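Local structure of hypothetical protein (Pyrococcus furiosus, 2FZF) at residues 25-30 with 121-126; 68-73 with 82-87. The protein is of unknown function but belongs to the rubrerythrin family of the ferritin-like clan, whose members commonly carry iron within a four-helix bundle. All blocks are in the same frame, centred on the assembly; numbering follows the deposited sequence.

Overall arrangement
Contacts 1 and 2 lie in the same part of the helical bundle, on one side of the chain's centre, with their centres about 9 Å apart. Contact 1 joins helix 21-44 to helix 103-129 inside the bundle; contact 2 sets helix 63-76 against the loop at 82-87. Along the chain contact 2 is nested within the span closed by contact 1. Helix 21-44 ties them together: Ala28 packs on Leu69 of helix 63-76, and Met27 on Pro85 of the loop. The interior between helices thus continues outward to the loop that follows helix 63-76, and all four segments are part of the rubrerythrin-family region of the chain.

Contact 1. Residues 25-30 with 121-126; sequences LGMAIK and AEFYLK
The hydroxyl OH of Tyr124, which lies 4.1 Å from Ala28 CB, is hydrogen-bonded to Glu32 OE2, one turn further along the helix that carries Ala28. That bond ties the far end of the tyrosine to helix 21-44, and the rest of the contact is apolar. The methyl of Ala28 points at the opposing helix and meets both of its aromatic rings: Tyr124 CE1 is 4.1 Å from Ala28 CB, and Phe123 CE1 approaches the same CB to 4.2 Å, each ring turned obliquely to it. These two helices run nearly antiparallel, at 153°, as part of the ferritin-like bundle. Their axes come no closer than 11.8 Å here, a wide spacing that the two rings span. Phe123 is sent across by its first torsion, which puts CG anti to the backbone N (chi1 -176°), and the ring of Tyr124 is long enough to bring OH to the other helix. From the residue before Ala28, the chain of Met27 bends at its last torsion and crosses Phe123 at about a right angle, bringing Met27 CE to 4.1 Å from Phe123 CE2. Leu69 of helix 63-76 also packs on Tyr124, while Leu143 and Ala144 of helix 134-164 touch the same tyrosine.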
loop_
_atom_site.group_PDB
_atom_site.type_symbol
_atom_site.label_atom_id
_atom_site.label_comp_id
_atom_site.label_asym_id
_atom_site.label_seq_id
_atom_site.Cartn_x
_atom_site.Cartn_y
_atom_site.Cartn_z
ATOM N N LEU A 25 5.987 7.133 -22.138
ATOM C CA LEU A 25 7.059 6.985 -21.166
ATOM C C LEU A 25 7.546 8.353 -20.694
ATOM O O LEU A 25 7.881 8.515 -19.524
ATOM C CB LEU A 25 8.225 6.181 -21.739
ATOM C CG LEU A 25 7.984 4.675 -21.878
ATOM C CD1 LEU A 25 9.135 4.091 -22.633
ATOM C CD2 LEU A 25 7.843 4.008 -20.535
ATOM N N GLY A 26 7.576 9.341 -21.583
ATOM C CA GLY A 26 8.001 10.663 -21.161
ATOM C C GLY A 26 7.022 11.227 -20.132
ATOM O O GLY A 26 7.410 11.865 -19.153
ATOM N N MET A 27 5.737 10.989 -20.377
ATOM C CA MET A 27 4.667 11.428 -19.493
ATOM C C MET A 27 4.864 10.803 -18.124
ATOM O O MET A 27 4.788 11.493 -17.104
ATOM C CB MET A 27 3.307 11.004 -20.059
ATOM C CG MET A 27 2.816 11.867 -21.214
ATOM S SD MET A 27 1.097 11.537 -21.759
ATOM C CE MET A 27 0.286 11.393 -20.175
ATOM N N ALA A 28 5.116 9.493 -18.123
ATOM C CA ALA A 28 5.343 8.716 -16.898
ATOM C C ALA A 28 6.461 9.335 -16.074
ATOM O O ALA A 28 6.286 9.629 -14.898
ATOM C CB ALA A 28 5.699 7.289 -17.253
ATOM N N ILE A 29 7.608 9.532 -16.714
ATOM C CA ILE A 29 8.747 10.137 -16.057
ATOM C C ILE A 29 8.329 11.482 -15.466
ATOM O O ILE A 29 8.595 11.770 -14.297
ATOM C CB ILE A 29 9.901 10.384 -17.043
ATOM C CG1 ILE A 29 10.358 9.058 -17.668
ATOM C CG2 ILE A 29 11.045 11.071 -16.329
ATOM C CD1 ILE A 29 11.454 9.208 -18.706
ATOM N N LYS A 30 7.663 12.294 -16.281
ATOM C CA LYS A 30 7.219 13.608 -15.863
ATOM C C LYS A 30 6.325 13.505 -14.650
ATOM O O LYS A 30 6.444 14.288 -13.710
ATOM C CB LYS A 30 6.462 14.297 -17.007
ATOM C CG LYS A 30 6.274 15.803 -16.861
ATOM C CD LYS A 30 5.853 16.445 -18.193
ATOM C CE LYS A 30 5.836 17.997 -18.119
ATOM N NZ LYS A 30 5.662 18.660 -19.465
ATOM N N ALA A 121 -1.489 3.931 -11.400
ATOM C CA ALA A 121 -1.461 2.478 -11.436
ATOM C C ALA A 121 -2.245 2.006 -12.656
ATOM O O ALA A 121 -1.819 1.085 -13.353
ATOM C CB ALA A 121 -2.069 1.903 -10.162
ATOM N N GLU A 122 -3.387 2.638 -12.913
ATOM C CA GLU A 122 -4.219 2.275 -14.059
ATOM C C GLU A 122 -3.484 2.549 -15.360
ATOM O O GLU A 122 -3.712 1.879 -16.375
ATOM C CB GLU A 122 -5.532 3.052 -14.022
ATOM C CG GLU A 122 -6.408 2.870 -15.246
ATOM C CD GLU A 122 -7.830 3.392 -15.031
ATOM O OE1 GLU A 122 -7.991 4.362 -14.237
ATOM O OE2 GLU A 122 -8.778 2.840 -15.661
ATOM N N PHE A 123 -2.594 3.538 -15.306
ATOM C CA PHE A 123 -1.759 3.943 -16.437
ATOM C C PHE A 123 -0.723 2.821 -16.694
ATOM O O PHE A 123 -0.645 2.279 -17.793
ATOM C CB PHE A 123 -1.076 5.291 -16.096
ATOM C CG PHE A 123 -0.248 5.887 -17.219
ATOM C CD1 PHE A 123 1.059 5.461 -17.444
ATOM C CD2 PHE A 123 -0.765 6.896 -18.029
ATOM C CE1 PHE A 123 1.840 6.038 -18.446
ATOM C CE2 PHE A 123 0.009 7.478 -19.032
ATOM C CZ PHE A 123 1.313 7.046 -19.243
ATOM N N TYR A 124 0.035 2.454 -15.664
ATOM C CA TYR A 124 1.035 1.414 -15.794
ATOM C C TYR A 124 0.456 0.052 -16.138
ATOM O O TYR A 124 1.181 -0.863 -16.550
ATOM C CB TYR A 124 1.837 1.309 -14.516
ATOM C CG TYR A 124 2.703 2.502 -14.264
ATOM C CD1 TYR A 124 3.579 2.975 -15.248
ATOM C CD2 TYR A 124 2.693 3.135 -13.025
ATOM C CE1 TYR A 124 4.430 4.045 -14.999
ATOM C CE2 TYR A 124 3.536 4.204 -12.770
ATOM C CZ TYR A 124 4.407 4.654 -13.755
ATOM O OH TYR A 124 5.279 5.675 -13.476
ATOM N N LEU A 125 -0.851 -0.086 -15.938
ATOM C CA LEU A 125 -1.562 -1.326 -16.247
ATOM C C LEU A 125 -1.730 -1.399 -17.752
ATOM O O LEU A 125 -1.574 -2.461 -18.355
ATOM C CB LEU A 125 -2.943 -1.323 -15.597
ATOM C CG LEU A 125 -3.051 -2.138 -14.309
ATOM C CD1 LEU A 125 -4.439 -1.975 -13.693
ATOM C CD2 LEU A 125 -2.751 -3.596 -14.631
ATOM N N LYS A 126 -2.057 -0.255 -18.349
ATOM C CA LYS A 126 -2.242 -0.175 -19.786
ATOM C C LYS A 126 -0.893 -0.260 -20.482
ATOM O O LYS A 126 -0.710 -1.056 -21.403
ATOM C CB LYS A 126 -2.951 1.125 -20.184
ATOM C CG LYS A 126 -2.985 1.366 -21.711
ATOM C CD LYS A 126 -3.530 0.154 -22.510
ATOM C CE LYS A 126 -3.238 0.271 -24.015
ATOM N NZ LYS A 126 -3.814 1.508 -24.631
#

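Contact 2. Residues 68-73 with 82-87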
loop_
_atom_site.group_PDB
_atom_site.type_symbol
_atom_site.label_atom_id
_atom_site.label_comp_id
_atom_site.label_asym_id
_atom_site.label_seq_id
_atom_site.Cartn_x
_atom_site.Cartn_y
_atom_site.Cartn_z
ATOM N N LEU A 68 14.033 4.253 -12.662
ATOM C CA LEU A 68 13.631 2.983 -13.263
ATOM C C LEU A 68 13.055 3.181 -14.660
ATOM O O LEU A 68 13.337 2.411 -15.582
ATOM C CB LEU A 68 12.590 2.260 -12.395
ATOM C CG LEU A 68 13.062 1.625 -11.072
ATOM C CD1 LEU A 68 11.986 0.671 -10.571
ATOM C CD2 LEU A 68 14.373 0.864 -11.273
ATOM N N LEU A 69 12.247 4.219 -14.817
ATOM C CA LEU A 69 11.630 4.507 -16.098
ATOM C C LEU A 69 12.654 5.007 -17.098
ATOM O O LEU A 69 12.609 4.637 -18.265
ATOM C CB LEU A 69 10.536 5.562 -15.932
ATOM C CG LEU A 69 9.221 5.179 -15.265
ATOM C CD1 LEU A 69 8.391 6.413 -15.032
ATOM C CD2 LEU A 69 8.488 4.200 -16.140
ATOM N N ARG A 70 13.575 5.848 -16.629
ATOM C CA ARG A 70 14.602 6.431 -17.488
ATOM C C ARG A 70 15.469 5.317 -18.048
ATOM O O ARG A 70 16.002 5.418 -19.158
ATOM C CB ARG A 70 15.464 7.441 -16.706
ATOM C CG ARG A 70 14.633 8.405 -15.857
ATOM C CD ARG A 70 15.171 9.827 -15.737
ATOM N NE ARG A 70 15.141 10.570 -16.997
ATOM C CZ ARG A 70 14.887 11.877 -17.107
ATOM N NH1 ARG A 70 14.623 12.608 -16.030
ATOM N NH2 ARG A 70 14.930 12.464 -18.300
ATOM N N LYS A 71 15.598 4.248 -17.274
ATOM C CA LYS A 71 16.388 3.116 -17.701
ATOM C C LYS A 71 15.666 2.394 -18.815
ATOM O O LYS A 71 16.269 2.048 -19.835
ATOM C CB LYS A 71 16.638 2.142 -16.549
ATOM C CG LYS A 71 17.447 0.933 -17.005
ATOM C CD LYS A 71 17.928 0.063 -15.867
ATOM C CE LYS A 71 18.624 -1.171 -16.412
ATOM N NZ LYS A 71 19.179 -2.057 -15.352
ATOM N N LEU A 72 14.372 2.162 -18.623
ATOM C CA LEU A 72 13.583 1.475 -19.633
ATOM C C LEU A 72 13.609 2.303 -20.924
ATOM O O LEU A 72 13.953 1.786 -21.980
ATOM C CB LEU A 72 12.137 1.290 -19.147
ATOM C CG LEU A 72 11.296 0.129 -19.718
ATOM C CD1 LEU A 72 9.872 0.269 -19.243
ATOM C CD2 LEU A 72 11.319 0.139 -21.224
ATOM N N TYR A 73 13.270 3.585 -20.829
ATOM C CA TYR A 73 13.257 4.446 -21.998
ATOM C C TYR A 73 14.586 4.373 -22.739
ATOM O O TYR A 73 14.649 4.527 -23.953
ATOM C CB TYR A 73 12.956 5.887 -21.585
ATOM C CG TYR A 73 12.697 6.833 -22.745
ATOM C CD1 TYR A 73 13.719 7.166 -23.649
ATOM C CD2 TYR A 73 11.433 7.412 -22.931
ATOM C CE1 TYR A 73 13.487 8.056 -24.706
ATOM C CE2 TYR A 73 11.193 8.306 -23.983
ATOM C CZ TYR A 73 12.224 8.622 -24.862
ATOM O OH TYR A 73 12.009 9.510 -25.881
ATOM N N VAL A 82 14.979 11.775 -23.800
ATOM C CA VAL A 82 13.582 11.739 -23.399
ATOM C C VAL A 82 12.851 12.976 -23.893
ATOM O O VAL A 82 13.381 14.086 -23.864
ATOM C CB VAL A 82 13.443 11.660 -21.859
ATOM C CG1 VAL A 82 11.968 11.594 -21.473
ATOM C CG2 VAL A 82 14.193 10.447 -21.332
ATOM N N VAL A 83 11.626 12.773 -24.354
ATOM C CA VAL A 83 10.803 13.873 -24.832
ATOM C C VAL A 83 9.515 13.966 -24.003
ATOM O O VAL A 83 8.797 12.982 -23.841
ATOM C CB VAL A 83 10.444 13.689 -26.331
ATOM C CG1 VAL A 83 9.934 12.262 -26.590
ATOM C CG2 VAL A 83 9.393 14.721 -26.734
ATOM N N PHE A 84 9.229 15.147 -23.472
ATOM C CA PHE A 84 8.027 15.328 -22.674
ATOM C C PHE A 84 6.926 16.067 -23.431
ATOM O O PHE A 84 7.080 17.242 -23.795
ATOM C CB PHE A 84 8.345 16.091 -21.380
ATOM C CG PHE A 84 9.394 15.431 -20.533
ATOM C CD1 PHE A 84 10.711 15.871 -20.572
ATOM C CD2 PHE A 84 9.075 14.321 -19.747
ATOM C CE1 PHE A 84 11.692 15.220 -19.843
ATOM C CE2 PHE A 84 10.051 13.664 -19.015
ATOM C CZ PHE A 84 11.362 14.109 -19.063
ATOM N N PRO A 85 5.801 15.384 -23.694
ATOM C CA PRO A 85 4.695 16.028 -24.403
ATOM C C PRO A 85 4.021 17.078 -23.506
ATOM O O PRO A 85 4.073 16.973 -22.281
ATOM C CB PRO A 85 3.778 14.850 -24.746
ATOM C CG PRO A 85 4.053 13.869 -23.658
ATOM C CD PRO A 85 5.543 13.947 -23.501
ATOM N N LYS A 86 3.402 18.088 -24.112
ATOM C CA LYS A 86 2.731 19.131 -23.341
ATOM C C LYS A 86 1.542 18.550 -22.584
ATOM O O LYS A 86 1.291 18.901 -21.435
ATOM C CB LYS A 86 2.242 20.259 -24.266
ATOM C CG LYS A 86 3.350 21.072 -24.946
ATOM C CD LYS A 86 3.386 20.861 -26.460
ATOM C CE LYS A 86 2.147 21.439 -27.147
ATOM N NZ LYS A 86 2.145 21.239 -28.636
ATOM N N GLU A 87 0.812 17.655 -23.232
ATOM C CA GLU A 87 -0.350 17.065 -22.602
ATOM C C GLU A 87 0.057 16.056 -21.525
ATOM O O GLU A 87 1.217 15.635 -21.435
ATOM C CB GLU A 87 -1.249 16.402 -23.659
ATOM C CG GLU A 87 -1.759 17.334 -24.804
ATOM C CD GLU A 87 -2.693 18.479 -24.352
ATOM O OE1 GLU A 87 -3.630 18.246 -23.547
ATOM O OE2 GLU A 87 -2.498 19.622 -24.832
#
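The extended loop that follows helix 63-76 in this ferritin-like bundle folds back beside the last part of that helix, and Val82, Val83 and Phe84 rest on Tyr73 and Arg70. Val82 CG2 sits squarely over one face of the Tyr73 ring in a CH-pi contact, 4.1 Å from the ring centroid of Tyr73 and 11° off the ring normal. With CG anti to the backbone N (chi1 -171°), the ring extends to the loop, beneath Val82. Further out, Tyr73 CZ is 3.7 Å from the backbone CA of Val82, and Tyr73 OH passes Val83 CG1 at 3.5 Å, so the ring lies under Val82 and its hydroxyl reaches Val83. Replacing Tyr73 by an alanine would probably leave the Val82 methyl without the face it rests on and the loop less firmly seated on the helix. The same Val82 methyl is approached from the opposite side by Arg70, whose chain bends at its second and third torsions and crosses the valine at about a right angle, with Arg70 NH2 3.7 Å from Val82 CG2. This NH2 of Arg70 also comes to the edge of the Phe84 ring, 4.0 Å from Phe84 CZ, while Val82 CG1 lies over one face of that ring. The charge of Arg70 is paired within its own helix, through a salt bridge from NH1 to Glu66. Phe77 meets the Tyr73 ring with the planes inclined at about 55°, and helix 21-44 packs on both segments: Leu25 touches Tyr73 and Ile29 touches Val82.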